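Local coordinates for uncharacterized protein (Desulfotomaculum acetoxidans, PDB 3U4Y) that is of unknown function but folds as a seven-bladed beta-propeller related in sequence to the lactonase family, at residues T242-N247 and V258-H263; T285-S290 and F300-K305; P223-V228 and Y236-S241; I196-G201 and T219-G224. One frame throughout, in Å; residues are numbered along the deposited sequence.

Contact 1: residues T242-N247 and V258-H263; sequences TVDVFN and VKSFGH
Val243 lies against one face of the Phe261 ring in the outer hairpin of a propeller blade, where strands 242-249 and 254-262 run antiparallel. Its CB stands 3.9 Å from the centroid of the Phe261 ring, a CH-pi contact over the face, and Val243 CG2 reaches Phe261 CE1 at 3.5 Å. Phe261 can lie there because its CG sits between the backbone N and the carbonyl carbon (chi1 60°), which lays the ring alongside the valine. With an alanine in its place, Val243 would probably lose its aromatic cover, and a gap would open towards Leu287 of the next blade. Behind the ring contact, the pair is locked by two backbone bonds, Val243 N to Phe261 O at 2.8 Å and Phe261 N to Val243 O at 2.9 Å. Further along, Val245 N meets Lys259 O at 2.7 Å and almost straight, 176° at the hydrogen. Val245 O then accepts from both Val258 N and, weakly, Lys259 N: a classic beta bulge that brings Val258 CB to 4.0 Å from Val245 CG2. From outside the hairpin, Asp244 OD2 receives the backbone N of Asn220 in the inter-blade loop. At the other end the His263 imidazole gives its NE2 to Thr239 O in a hydrogen bond. The backbone N of Thr242 merely sits over one face of this imidazole.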
loop_
_atom_site.group_PDB
_atom_site.type_symbol
_atom_site.label_atom_id
_atom_site.label_comp_id
_atom_site.label_asym_id
_atom_site.label_seq_id
_atom_site.Cartn_x
_atom_site.Cartn_y
_atom_site.Cartn_z
ATOM N N THR A 242 -16.264 1.236 8.650
ATOM C CA THR A 242 -16.861 1.036 7.346
ATOM C C THR A 242 -15.872 0.990 6.200
ATOM O O THR A 242 -14.738 1.463 6.302
ATOM C CB THR A 242 -17.848 2.172 7.021
ATOM O OG1 THR A 242 -17.152 3.422 6.997
ATOM C CG2 THR A 242 -18.944 2.242 8.054
ATOM N N VAL A 243 -16.333 0.411 5.098
ATOM C CA VAL A 243 -15.800 0.754 3.794
ATOM C C VAL A 243 -16.703 1.825 3.231
ATOM O O VAL A 243 -17.917 1.740 3.354
ATOM C CB VAL A 243 -15.863 -0.395 2.825
ATOM C CG1 VAL A 243 -15.153 0.000 1.528
ATOM C CG2 VAL A 243 -15.251 -1.614 3.446
ATOM N N ASP A 244 -16.099 2.843 2.643
ATOM C CA ASP A 244 -16.824 3.874 1.926
ATOM C C ASP A 244 -16.513 3.740 0.454
ATOM O O ASP A 244 -15.359 3.574 0.073
ATOM C CB ASP A 244 -16.403 5.264 2.408
ATOM C CG ASP A 244 -16.817 5.510 3.820
ATOM O OD1 ASP A 244 -17.685 4.761 4.297
ATOM O OD2 ASP A 244 -16.278 6.424 4.463
ATOM N N VAL A 245 -17.528 3.800 -0.387
ATOM C CA VAL A 245 -17.227 3.863 -1.793
ATOM C C VAL A 245 -17.591 5.222 -2.395
ATOM O O VAL A 245 -18.650 5.782 -2.116
ATOM C CB VAL A 245 -17.826 2.653 -2.554
ATOM C CG1 VAL A 245 -18.908 2.000 -1.727
ATOM C CG2 VAL A 245 -18.312 3.056 -3.925
ATOM N N PHE A 246 -16.672 5.767 -3.184
ATOM C CA PHE A 246 -16.938 6.978 -3.940
ATOM C C PHE A 246 -16.814 6.714 -5.430
ATOM O O PHE A 246 -16.173 5.772 -5.844
ATOM C CB PHE A 246 -15.932 8.061 -3.590
ATOM C CG PHE A 246 -15.859 8.382 -2.137
ATOM C CD1 PHE A 246 -15.459 7.417 -1.217
ATOM C CD2 PHE A 246 -16.144 9.662 -1.690
ATOM C CE1 PHE A 246 -15.366 7.714 0.135
ATOM C CE2 PHE A 246 -16.052 9.969 -0.354
ATOM C CZ PHE A 246 -15.665 8.994 0.565
ATOM N N ASN A 247 -17.424 7.570 -6.229
ATOM C CA ASN A 247 -17.180 7.592 -7.654
ATOM C C ASN A 247 -16.213 8.712 -7.924
ATOM O O ASN A 247 -16.251 9.724 -7.243
ATOM C CB ASN A 247 -18.467 7.889 -8.403
ATOM C CG ASN A 247 -19.347 6.675 -8.555
ATOM O OD1 ASN A 247 -20.537 6.722 -8.228
ATOM N ND2 ASN A 247 -18.779 5.583 -9.076
ATOM N N VAL A 258 -20.947 7.521 -2.644
ATOM C CA VAL A 258 -21.983 6.633 -3.122
ATOM C C VAL A 258 -22.655 5.946 -1.959
ATOM O O VAL A 258 -23.854 6.109 -1.744
ATOM C CB VAL A 258 -21.402 5.580 -4.044
ATOM C CG1 VAL A 258 -22.481 4.637 -4.504
ATOM C CG2 VAL A 258 -20.730 6.250 -5.218
ATOM N N LYS A 259 -21.875 5.174 -1.211
ATOM C CA LYS A 259 -22.393 4.493 -0.036
ATOM C C LYS A 259 -21.287 3.910 0.824
ATOM O O LYS A 259 -20.113 3.919 0.458
ATOM C CB LYS A 259 -23.327 3.370 -0.452
ATOM C CG LYS A 259 -22.630 2.295 -1.236
ATOM C CD LYS A 259 -23.276 0.955 -0.959
ATOM C CE LYS A 259 -22.764 -0.108 -1.902
ATOM N NZ LYS A 259 -22.987 0.285 -3.324
ATOM N N SER A 260 -21.688 3.390 1.973
ATOM C CA SER A 260 -20.767 2.775 2.910
ATOM C C SER A 260 -21.374 1.503 3.428
ATOM O O SER A 260 -22.578 1.297 3.329
ATOM C CB SER A 260 -20.498 3.708 4.076
ATOM O OG SER A 260 -21.571 4.619 4.244
ATOM N N PHE A 261 -20.535 0.624 3.943
ATOM C CA PHE A 261 -21.029 -0.567 4.616
ATOM C C PHE A 261 -20.032 -0.911 5.693
ATOM O O PHE A 261 -18.848 -0.615 5.556
ATOM C CB PHE A 261 -21.300 -1.735 3.650
ATOM C CG PHE A 261 -20.093 -2.208 2.877
ATOM C CD1 PHE A 261 -19.212 -3.130 3.428
ATOM C CD2 PHE A 261 -19.863 -1.770 1.580
ATOM C CE1 PHE A 261 -18.106 -3.580 2.711
ATOM C CE2 PHE A 261 -18.764 -2.213 0.858
ATOM C CZ PHE A 261 -17.882 -3.120 1.427
ATOM N N GLY A 262 -20.513 -1.482 6.786
ATOM C CA GLY A 262 -19.648 -1.753 7.915
ATOM C C GLY A 262 -19.006 -3.121 7.832
ATOM O O GLY A 262 -19.673 -4.126 7.585
ATOM N N HIS A 263 -17.701 -3.172 8.052
ATOM C CA HIS A 263 -17.020 -4.450 8.004
ATOM C C HIS A 263 -17.166 -5.272 9.292
ATOM O O HIS A 263 -16.949 -6.484 9.295
ATOM C CB HIS A 263 -15.559 -4.265 7.626
ATOM C CG HIS A 263 -14.893 -3.116 8.307
ATOM N ND1 HIS A 263 -14.950 -2.924 9.670
ATOM C CD2 HIS A 263 -14.132 -2.108 7.815
ATOM C CE1 HIS A 263 -14.262 -1.841 9.987
ATOM N NE2 HIS A 263 -13.752 -1.328 8.880
#

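Contact 2: residues T285-S290 and F300-K305; sequences TKLFIS and FTISGK
Ile302 folds its side chain over the carbonyl of Thr285 and onto Leu287. Starting from the backbone, Ile302 CB lies 4.1 Å from Thr285 O. CG1 sits between the backbone N and the carbonyl carbon (chi1 58°) and comes to 3.7 Å from the same Thr285 O, with CD1 a little further from it. The other branch, CG2, also borders that oxygen and crosses Leu287 at about a right angle, 4.1 Å from Leu287 CG; beyond the pair the isoleucine packs on Leu280 and on Tyr236 of the preceding blade. Cutting it back to alanine would probably leave Leu287 without its neighbour on this side and a gap beside the Tyr236 hydroxyl. Thr285 O also accepts a hydrogen bond from Ile302 N at 3.2 Å, the donor 40° above the carbonyl plane. Next along, Leu287 N binds Phe300 O at 2.7 Å and Phe300 N returns to Leu287 O at 2.8 Å. On the same face as Leu287, the Phe300 ring is met obliquely by Ile289, whose CD1 is 3.7 Å from Phe300 CE2. Just past Phe300 the chain leaves the strand in a type I turn from Thr301 to Gly304, closed by Gly304 N to Thr301 O. Paired second and third strands, with a blade packed against each face, are what is expected of a beta-propeller blade.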
loop_
_atom_site.group_PDB
_atom_site.type_symbol
_atom_site.label_atom_id
_atom_site.label_comp_id
_atom_site.label_asym_id
_atom_site.label_seq_id
_atom_site.Cartn_x
_atom_site.Cartn_y
_atom_site.Cartn_z
ATOM N N THR A 285 -14.367 -7.436 -7.968
ATOM C CA THR A 285 -15.720 -7.821 -7.578
ATOM C C THR A 285 -15.832 -7.984 -6.067
ATOM O O THR A 285 -16.924 -7.915 -5.497
ATOM C CB THR A 285 -16.148 -9.145 -8.272
ATOM O OG1 THR A 285 -15.265 -10.209 -7.896
ATOM C CG2 THR A 285 -16.081 -9.000 -9.767
ATOM N N LYS A 286 -14.690 -8.216 -5.426
ATOM C CA LYS A 286 -14.645 -8.437 -3.981
ATOM C C LYS A 286 -13.486 -7.719 -3.285
ATOM O O LYS A 286 -12.402 -7.529 -3.848
ATOM C CB LYS A 286 -14.673 -9.939 -3.628
ATOM C CG LYS A 286 -14.138 -10.893 -4.697
ATOM C CD LYS A 286 -14.719 -12.319 -4.523
ATOM C CE LYS A 286 -13.899 -13.411 -5.285
ATOM N NZ LYS A 286 -14.427 -13.848 -6.633
ATOM N N LEU A 287 -13.738 -7.302 -2.052
ATOM C CA LEU A 287 -12.707 -6.683 -1.233
ATOM C C LEU A 287 -12.150 -7.658 -0.206
ATOM O O LEU A 287 -12.890 -8.393 0.451
ATOM C CB LEU A 287 -13.260 -5.465 -0.519
ATOM C CG LEU A 287 -13.809 -4.462 -1.520
ATOM C CD1 LEU A 287 -14.560 -3.313 -0.831
ATOM C CD2 LEU A 287 -12.654 -3.957 -2.347
ATOM N N PHE A 288 -10.832 -7.660 -0.087
ATOM C CA PHE A 288 -10.146 -8.420 0.932
ATOM C C PHE A 288 -9.637 -7.430 1.977
ATOM O O PHE A 288 -8.929 -6.481 1.634
ATOM C CB PHE A 288 -8.999 -9.203 0.286
ATOM C CG PHE A 288 -9.468 -10.338 -0.582
ATOM C CD1 PHE A 288 -9.487 -11.638 -0.098
ATOM C CD2 PHE A 288 -9.934 -10.103 -1.863
ATOM C CE1 PHE A 288 -9.941 -12.676 -0.879
ATOM C CE2 PHE A 288 -10.386 -11.138 -2.644
ATOM C CZ PHE A 288 -10.386 -12.428 -2.151
ATOM N N ILE A 289 -10.033 -7.623 3.235
ATOM C CA ILE A 289 -9.610 -6.743 4.332
ATOM C C ILE A 289 -8.742 -7.481 5.353
ATOM O O ILE A 289 -9.110 -8.572 5.816
ATOM C CB ILE A 289 -10.808 -6.128 5.111
ATOM C CG1 ILE A 289 -11.813 -5.453 4.179
ATOM C CG2 ILE A 289 -10.323 -5.134 6.105
ATOM C CD1 ILE A 289 -12.950 -4.761 4.906
ATOM N N SER A 290 -7.603 -6.874 5.699
ATOM C CA SER A 290 -6.687 -7.412 6.708
ATOM C C SER A 290 -6.816 -6.684 8.052
ATOM O O SER A 290 -6.139 -5.682 8.297
ATOM C CB SER A 290 -5.241 -7.366 6.211
ATOM O OG SER A 290 -4.324 -7.332 7.292
ATOM N N PHE A 300 -15.383 -9.471 1.312
ATOM C CA PHE A 300 -16.685 -8.920 1.044
ATOM C C PHE A 300 -16.817 -8.765 -0.437
ATOM O O PHE A 300 -15.826 -8.746 -1.163
ATOM C CB PHE A 300 -16.805 -7.532 1.649
ATOM C CG PHE A 300 -16.738 -7.510 3.135
ATOM C CD1 PHE A 300 -17.896 -7.416 3.890
ATOM C CD2 PHE A 300 -15.516 -7.565 3.789
ATOM C CE1 PHE A 300 -17.841 -7.381 5.273
ATOM C CE2 PHE A 300 -15.449 -7.534 5.172
ATOM C CZ PHE A 300 -16.618 -7.442 5.916
ATOM N N THR A 301 -18.053 -8.625 -0.886
ATOM C CA THR A 301 -18.301 -8.155 -2.235
ATOM C C THR A 301 -18.348 -6.638 -2.145
ATOM O O THR A 301 -18.625 -6.081 -1.076
ATOM C CB THR A 301 -19.627 -8.695 -2.769
ATOM O OG1 THR A 301 -20.682 -8.331 -1.872
ATOM C CG2 THR A 301 -19.577 -10.193 -2.828
ATOM N N ILE A 302 -18.060 -5.969 -3.250
ATOM C CA ILE A 302 -18.060 -4.515 -3.269
ATOM C C ILE A 302 -19.436 -3.926 -2.956
ATOM O O ILE A 302 -19.572 -2.715 -2.781
ATOM C CB ILE A 302 -17.591 -3.985 -4.618
ATOM C CG1 ILE A 302 -18.493 -4.519 -5.739
ATOM C CG2 ILE A 302 -16.168 -4.392 -4.869
ATOM C CD1 ILE A 302 -17.971 -4.214 -7.122
ATOM N N SER A 303 -20.459 -4.771 -2.890
ATOM C CA SER A 303 -21.785 -4.299 -2.505
ATOM C C SER A 303 -21.979 -4.370 -0.995
ATOM O O SER A 303 -22.979 -3.889 -0.472
ATOM C CB SER A 303 -22.877 -5.089 -3.214
ATOM O OG SER A 303 -22.645 -6.486 -3.120
ATOM N N GLY A 304 -21.016 -4.967 -0.302
ATOM C CA GLY A 304 -21.076 -5.072 1.139
ATOM C C GLY A 304 -21.350 -6.490 1.594
ATOM O O GLY A 304 -21.129 -6.824 2.758
ATOM N N LYS A 305 -21.845 -7.334 0.691
ATOM C CA LYS A 305 -22.113 -8.712 1.071
ATOM C C LYS A 305 -20.823 -9.340 1.569
ATOM O O LYS A 305 -19.796 -9.330 0.874
ATOM C CB LYS A 305 -22.699 -9.537 -0.082
ATOM C CG LYS A 305 -22.971 -11.017 0.284
ATOM C CD LYS A 305 -22.967 -11.956 -0.947
ATOM C CE LYS A 305 -22.415 -13.360 -0.606
ATOM N NZ LYS A 305 -21.888 -14.112 -1.796
#

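Contact 3: residues P223-V228 and Y236-S241; sequences PGTIVV and YVLTES
Val237 meets both Pro223 and Ile226 where the first two strands of a propeller blade, 226-228 and 234-238, pair antiparallel on the inner side of the propeller, the centre of the contact about 11 Å from the centre of the chain. This is the densely packed part. With CG1 anti to the backbone N (chi1 -178°), Val237 directs that one methyl to both partners: CG1 lies 3.9 Å from Pro223 CB and 4.0 Å from Ile226 CD1, the isoleucine running alongside it and pointing the same way. Thr225 and Leu238 also lie side by side, Thr225 CG2 at 4.0 Å from Leu238 CD2, and both reach Met278 of the next blade. Backbone bonds hold this region, with Gly224 N to Leu238 O at 2.6 Å and Leu238 N to Thr225 O at 3.0 Å. The two ends are looser. Past Thr239 the chain reaches solvent at Ser241, while Glu240 is tied to Asn221 through its backbone and a weak side-chain bond. At the far end, Val227 and Tyr236 still form a hydrogen-bonded pair, their two N-H...O links nearly straight, yet their side chains approach only through CB to CB at 4.3 Å. The Tyr236 ring leaves the valine for Val245 and Leu280, and it turns its edge to the Val227 carbonyl, with Tyr236 CD2 3.9 Å from Val227 O.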
loop_
_atom_site.group_PDB
_atom_site.type_symbol
_atom_site.label_atom_id
_atom_site.label_comp_id
_atom_site.label_asym_id
_atom_site.label_seq_id
_atom_site.Cartn_x
_atom_site.Cartn_y
_atom_site.Cartn_z
ATOM N N PRO A 223 -9.980 7.200 8.233
ATOM C CA PRO A 223 -9.689 6.561 6.946
ATOM C C PRO A 223 -8.262 6.016 6.832
ATOM O O PRO A 223 -7.290 6.748 7.018
ATOM C CB PRO A 223 -9.905 7.697 5.948
ATOM C CG PRO A 223 -9.639 8.953 6.736
ATOM C CD PRO A 223 -10.161 8.662 8.100
ATOM N N GLY A 224 -8.138 4.735 6.496
ATOM C CA GLY A 224 -6.837 4.104 6.427
ATOM C C GLY A 224 -6.239 3.962 5.040
ATOM O O GLY A 224 -5.210 4.561 4.727
ATOM N N THR A 225 -6.876 3.156 4.205
ATOM C CA THR A 225 -6.268 2.786 2.937
ATOM C C THR A 225 -7.226 2.987 1.769
ATOM O O THR A 225 -8.431 2.760 1.887
ATOM C CB THR A 225 -5.659 1.332 2.982
ATOM O OG1 THR A 225 -6.434 0.427 2.182
ATOM C CG2 THR A 225 -5.554 0.817 4.443
ATOM N N ILE A 226 -6.662 3.426 0.646
ATOM C CA ILE A 226 -7.422 3.780 -0.544
ATOM C C ILE A 226 -7.177 2.767 -1.640
ATOM O O ILE A 226 -6.048 2.642 -2.121
ATOM C CB ILE A 226 -6.953 5.141 -1.133
ATOM C CG1 ILE A 226 -6.744 6.195 -0.044
ATOM C CG2 ILE A 226 -7.926 5.632 -2.171
ATOM C CD1 ILE A 226 -7.732 6.108 1.067
ATOM N N VAL A 227 -8.216 2.046 -2.046
ATOM C CA VAL A 227 -8.110 1.188 -3.223
ATOM C C VAL A 227 -8.848 1.850 -4.365
ATOM O O VAL A 227 -9.983 2.297 -4.191
ATOM C CB VAL A 227 -8.811 -0.161 -3.037
ATOM C CG1 VAL A 227 -8.564 -1.045 -4.264
ATOM C CG2 VAL A 227 -8.375 -0.838 -1.770
ATOM N N VAL A 228 -8.236 1.898 -5.539
ATOM C CA VAL A 228 -8.966 2.404 -6.698
ATOM C C VAL A 228 -8.986 1.463 -7.913
ATOM O O VAL A 228 -7.945 1.043 -8.414
ATOM C CB VAL A 228 -8.571 3.875 -7.075
ATOM C CG1 VAL A 228 -7.376 4.386 -6.239
ATOM C CG2 VAL A 228 -8.352 4.032 -8.588
ATOM N N TYR A 236 -12.481 3.032 -3.069
ATOM C CA TYR A 236 -12.876 2.364 -1.841
ATOM C C TYR A 236 -11.946 2.756 -0.728
ATOM O O TYR A 236 -10.724 2.668 -0.877
ATOM C CB TYR A 236 -12.819 0.850 -2.010
ATOM C CG TYR A 236 -13.706 0.312 -3.109
ATOM C CD1 TYR A 236 -15.051 0.040 -2.878
ATOM C CD2 TYR A 236 -13.198 0.078 -4.372
ATOM C CE1 TYR A 236 -15.852 -0.450 -3.867
ATOM C CE2 TYR A 236 -13.992 -0.410 -5.369
ATOM C CZ TYR A 236 -15.319 -0.676 -5.119
ATOM O OH TYR A 236 -16.102 -1.168 -6.144
ATOM N N VAL A 237 -12.531 3.157 0.397
ATOM C CA VAL A 237 -11.769 3.659 1.528
ATOM C C VAL A 237 -12.027 2.853 2.789
ATOM O O VAL A 237 -13.173 2.654 3.179
ATOM C CB VAL A 237 -12.122 5.116 1.782
ATOM C CG1 VAL A 237 -11.295 5.675 2.932
ATOM C CG2 VAL A 237 -11.906 5.914 0.510
ATOM N N LEU A 238 -10.954 2.387 3.429
ATOM C CA LEU A 238 -11.079 1.591 4.655
ATOM C C LEU A 238 -11.105 2.451 5.922
ATOM O O LEU A 238 -10.224 3.274 6.165
ATOM C CB LEU A 238 -9.966 0.537 4.729
ATOM C CG LEU A 238 -9.844 -0.424 5.921
ATOM C CD1 LEU A 238 -11.095 -1.260 6.151
ATOM C CD2 LEU A 238 -8.641 -1.314 5.717
ATOM N N THR A 239 -12.128 2.225 6.730
ATOM C CA THR A 239 -12.417 3.053 7.884
ATOM C C THR A 239 -12.419 2.219 9.165
ATOM O O THR A 239 -12.417 0.995 9.127
ATOM C CB THR A 239 -13.774 3.758 7.648
ATOM O OG1 THR A 239 -13.549 4.883 6.790
ATOM C CG2 THR A 239 -14.490 4.190 8.968
ATOM N N GLU A 240 -12.406 2.891 10.305
ATOM C CA GLU A 240 -12.553 2.213 11.569
ATOM C C GLU A 240 -13.722 1.241 11.525
ATOM O O GLU A 240 -13.602 0.118 11.981
ATOM C CB GLU A 240 -12.774 3.244 12.662
ATOM C CG GLU A 240 -12.949 2.672 14.047
ATOM C CD GLU A 240 -13.192 3.758 15.072
ATOM O OE1 GLU A 240 -13.836 4.776 14.722
ATOM O OE2 GLU A 240 -12.736 3.599 16.224
ATOM N N SER A 241 -14.852 1.665 10.967
ATOM C CA SER A 241 -16.087 0.876 11.034
ATOM C C SER A 241 -16.646 0.488 9.677
ATOM O O SER A 241 -17.417 -0.474 9.561
ATOM C CB SER A 241 -17.156 1.635 11.810
ATOM O OG SER A 241 -16.850 1.655 13.198
#

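Contact 4: residues I196-G201 and T219-G224; sequences IGNSIG and TNNLPG
Asn198 reaches across to the loop from Thr219 to Pro223, the linker that carries the chain from one propeller blade to the next. Asn198 and Ser199 together face Asn194 in a G1 beta bulge at the start of strand 199-204, and Asn198 has the positive phi (54°) usual at that position. Hydrogen bonds come first. Asn198 uses two oxygens: its backbone O takes Thr219 N at 2.9 Å, and its side-chain OD1 takes Leu222 N at 2.8 Å, both donors standing above the planes of their acceptors. One residue, through its backbone O and its side-chain OD1, thus holds the loop at Thr219 and at Leu222. Inside the loop, Thr219 OG1 donates to Asn220 O at 2.7 Å, in the carbonyl plane and on a lone pair, which fixes the threonine's rotation. Nearby, the Asn198 and Asn221 amides cross obliquely, planes 84° apart, with Asn198 ND2 3.5 Å from Asn221 OD1. Van der Waals contact falls to Pro223, whose ring crosses the Asn198 side chain at about a right angle. Outward, Thr219 packs on Phe246 of the following blade. A Tris molecule, probably from the crystallisation liquor, lies near the Asn220 side chain. The proline ring sets its CD beside the amide oxygen, 3.4 Å from Asn198 OD1, and its CG 4.2 Å from Asn198 CA.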
loop_
_atom_site.group_PDB
_atom_site.type_symbol
_atom_site.label_atom_id
_atom_site.label_comp_id
_atom_site.label_asym_id
_atom_site.label_seq_id
_atom_site.Cartn_x
_atom_site.Cartn_y
_atom_site.Cartn_z
ATOM N N ILE A 196 -7.126 12.201 10.911
ATOM C CA ILE A 196 -8.017 12.882 11.834
ATOM C C ILE A 196 -8.940 13.855 11.108
ATOM O O ILE A 196 -10.076 14.039 11.520
ATOM C CB ILE A 196 -7.299 13.557 13.024
ATOM C CG1 ILE A 196 -6.230 14.512 12.537
ATOM C CG2 ILE A 196 -6.687 12.522 13.945
ATOM C CD1 ILE A 196 -5.662 15.360 13.651
ATOM N N GLY A 197 -8.458 14.446 10.015
ATOM C CA GLY A 197 -9.276 15.299 9.169
ATOM C C GLY A 197 -10.503 14.553 8.677
ATOM O O GLY A 197 -11.518 15.165 8.349
ATOM N N ASN A 198 -10.421 13.223 8.636
ATOM C CA ASN A 198 -11.530 12.398 8.152
ATOM C C ASN A 198 -11.969 12.827 6.769
ATOM O O ASN A 198 -13.125 13.153 6.543
ATOM C CB ASN A 198 -12.706 12.508 9.089
ATOM C CG ASN A 198 -12.585 11.615 10.259
ATOM O OD1 ASN A 198 -11.750 10.714 10.285
ATOM N ND2 ASN A 198 -13.436 11.829 11.240
ATOM N N SER A 199 -11.021 12.814 5.849
ATOM C CA SER A 199 -11.209 13.349 4.520
ATOM C C SER A 199 -10.167 12.741 3.588
ATOM O O SER A 199 -9.047 12.421 3.991
ATOM C CB SER A 199 -11.004 14.854 4.546
ATOM O OG SER A 199 -9.617 15.173 4.594
ATOM N N ILE A 200 -10.539 12.587 2.331
ATOM C CA ILE A 200 -9.569 12.263 1.318
ATOM C C ILE A 200 -9.165 13.565 0.641
ATOM O O ILE A 200 -10.006 14.397 0.323
ATOM C CB ILE A 200 -10.138 11.257 0.281
ATOM C CG1 ILE A 200 -10.094 9.837 0.831
ATOM C CG2 ILE A 200 -9.301 11.256 -0.983
ATOM C CD1 ILE A 200 -10.979 9.599 1.986
ATOM N N GLY A 201 -7.870 13.751 0.441
ATOM C CA GLY A 201 -7.392 14.848 -0.372
ATOM C C GLY A 201 -7.205 14.344 -1.786
ATOM O O GLY A 201 -6.981 13.157 -2.004
ATOM N N THR A 219 -15.058 11.613 5.083
ATOM C CA THR A 219 -15.339 10.194 5.216
ATOM C C THR A 219 -15.764 9.867 6.637
ATOM O O THR A 219 -15.719 10.724 7.529
ATOM C CB THR A 219 -14.089 9.378 4.971
ATOM O OG1 THR A 219 -13.267 9.449 6.136
ATOM C CG2 THR A 219 -13.323 9.941 3.817
ATOM N N ASN A 220 -16.159 8.618 6.851
ATOM C CA ASN A 220 -16.443 8.152 8.192
ATOM C C ASN A 220 -15.185 8.175 9.041
ATOM O O ASN A 220 -14.081 8.420 8.552
ATOM C CB ASN A 220 -16.997 6.737 8.160
ATOM C CG ASN A 220 -18.380 6.669 7.584
ATOM O OD1 ASN A 220 -18.573 6.166 6.482
ATOM N ND2 ASN A 220 -19.359 7.165 8.327
ATOM N N ASN A 221 -15.344 7.876 10.315
ATOM C CA ASN A 221 -14.214 7.982 11.214
ATOM C C ASN A 221 -12.988 7.165 10.816
ATOM O O ASN A 221 -13.041 5.932 10.732
ATOM C CB ASN A 221 -14.627 7.633 12.638
ATOM C CG ASN A 221 -13.635 8.124 13.656
ATOM O OD1 ASN A 221 -12.893 9.088 13.412
ATOM N ND2 ASN A 221 -13.608 7.465 14.807
ATOM N N LEU A 222 -11.900 7.885 10.558
ATOM C CA LEU A 222 -10.564 7.320 10.602
ATOM C C LEU A 222 -10.203 6.508 9.362
ATOM O O LEU A 222 -10.119 5.286 9.421
ATOM C CB LEU A 222 -10.424 6.482 11.868
ATOM C CG LEU A 222 -9.319 6.899 12.849
ATOM C CD1 LEU A 222 -9.330 8.398 13.096
ATOM C CD2 LEU A 222 -9.465 6.154 14.144
ATOM N N PRO A 223 -9.980 7.200 8.233
ATOM C CA PRO A 223 -9.689 6.561 6.946
ATOM C C PRO A 223 -8.262 6.016 6.832
ATOM O O PRO A 223 -7.290 6.748 7.018
ATOM C CB PRO A 223 -9.905 7.697 5.948
ATOM C CG PRO A 223 -9.639 8.953 6.736
ATOM C CD PRO A 223 -10.161 8.662 8.100
ATOM N N GLY A 224 -8.138 4.735 6.496
ATOM C CA GLY A 224 -6.837 4.104 6.427
ATOM C C GLY A 224 -6.239 3.962 5.040
ATOM O O GLY A 224 -5.210 4.561 4.727
#

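From the N terminus, contact 4 comes first: residues 196-201 meet 219-224, closing a loop that takes in the last strand of one blade and the linker beyond it. Contact 3 opens on that same linker, sharing Pro223 and Gly224, and closes the first hairpin of the next blade. Contact 1 follows in series and closes that blade's outer hairpin; Asp244 O to Val237 N ties it edge to edge with contact 3. Contact 2 lies one blade further on and packs against both. None encloses another; contacts 4 and 3 meet end to end on the shared linker, and together the four tie three successive blades, while contacts 2 and 4 do not touch.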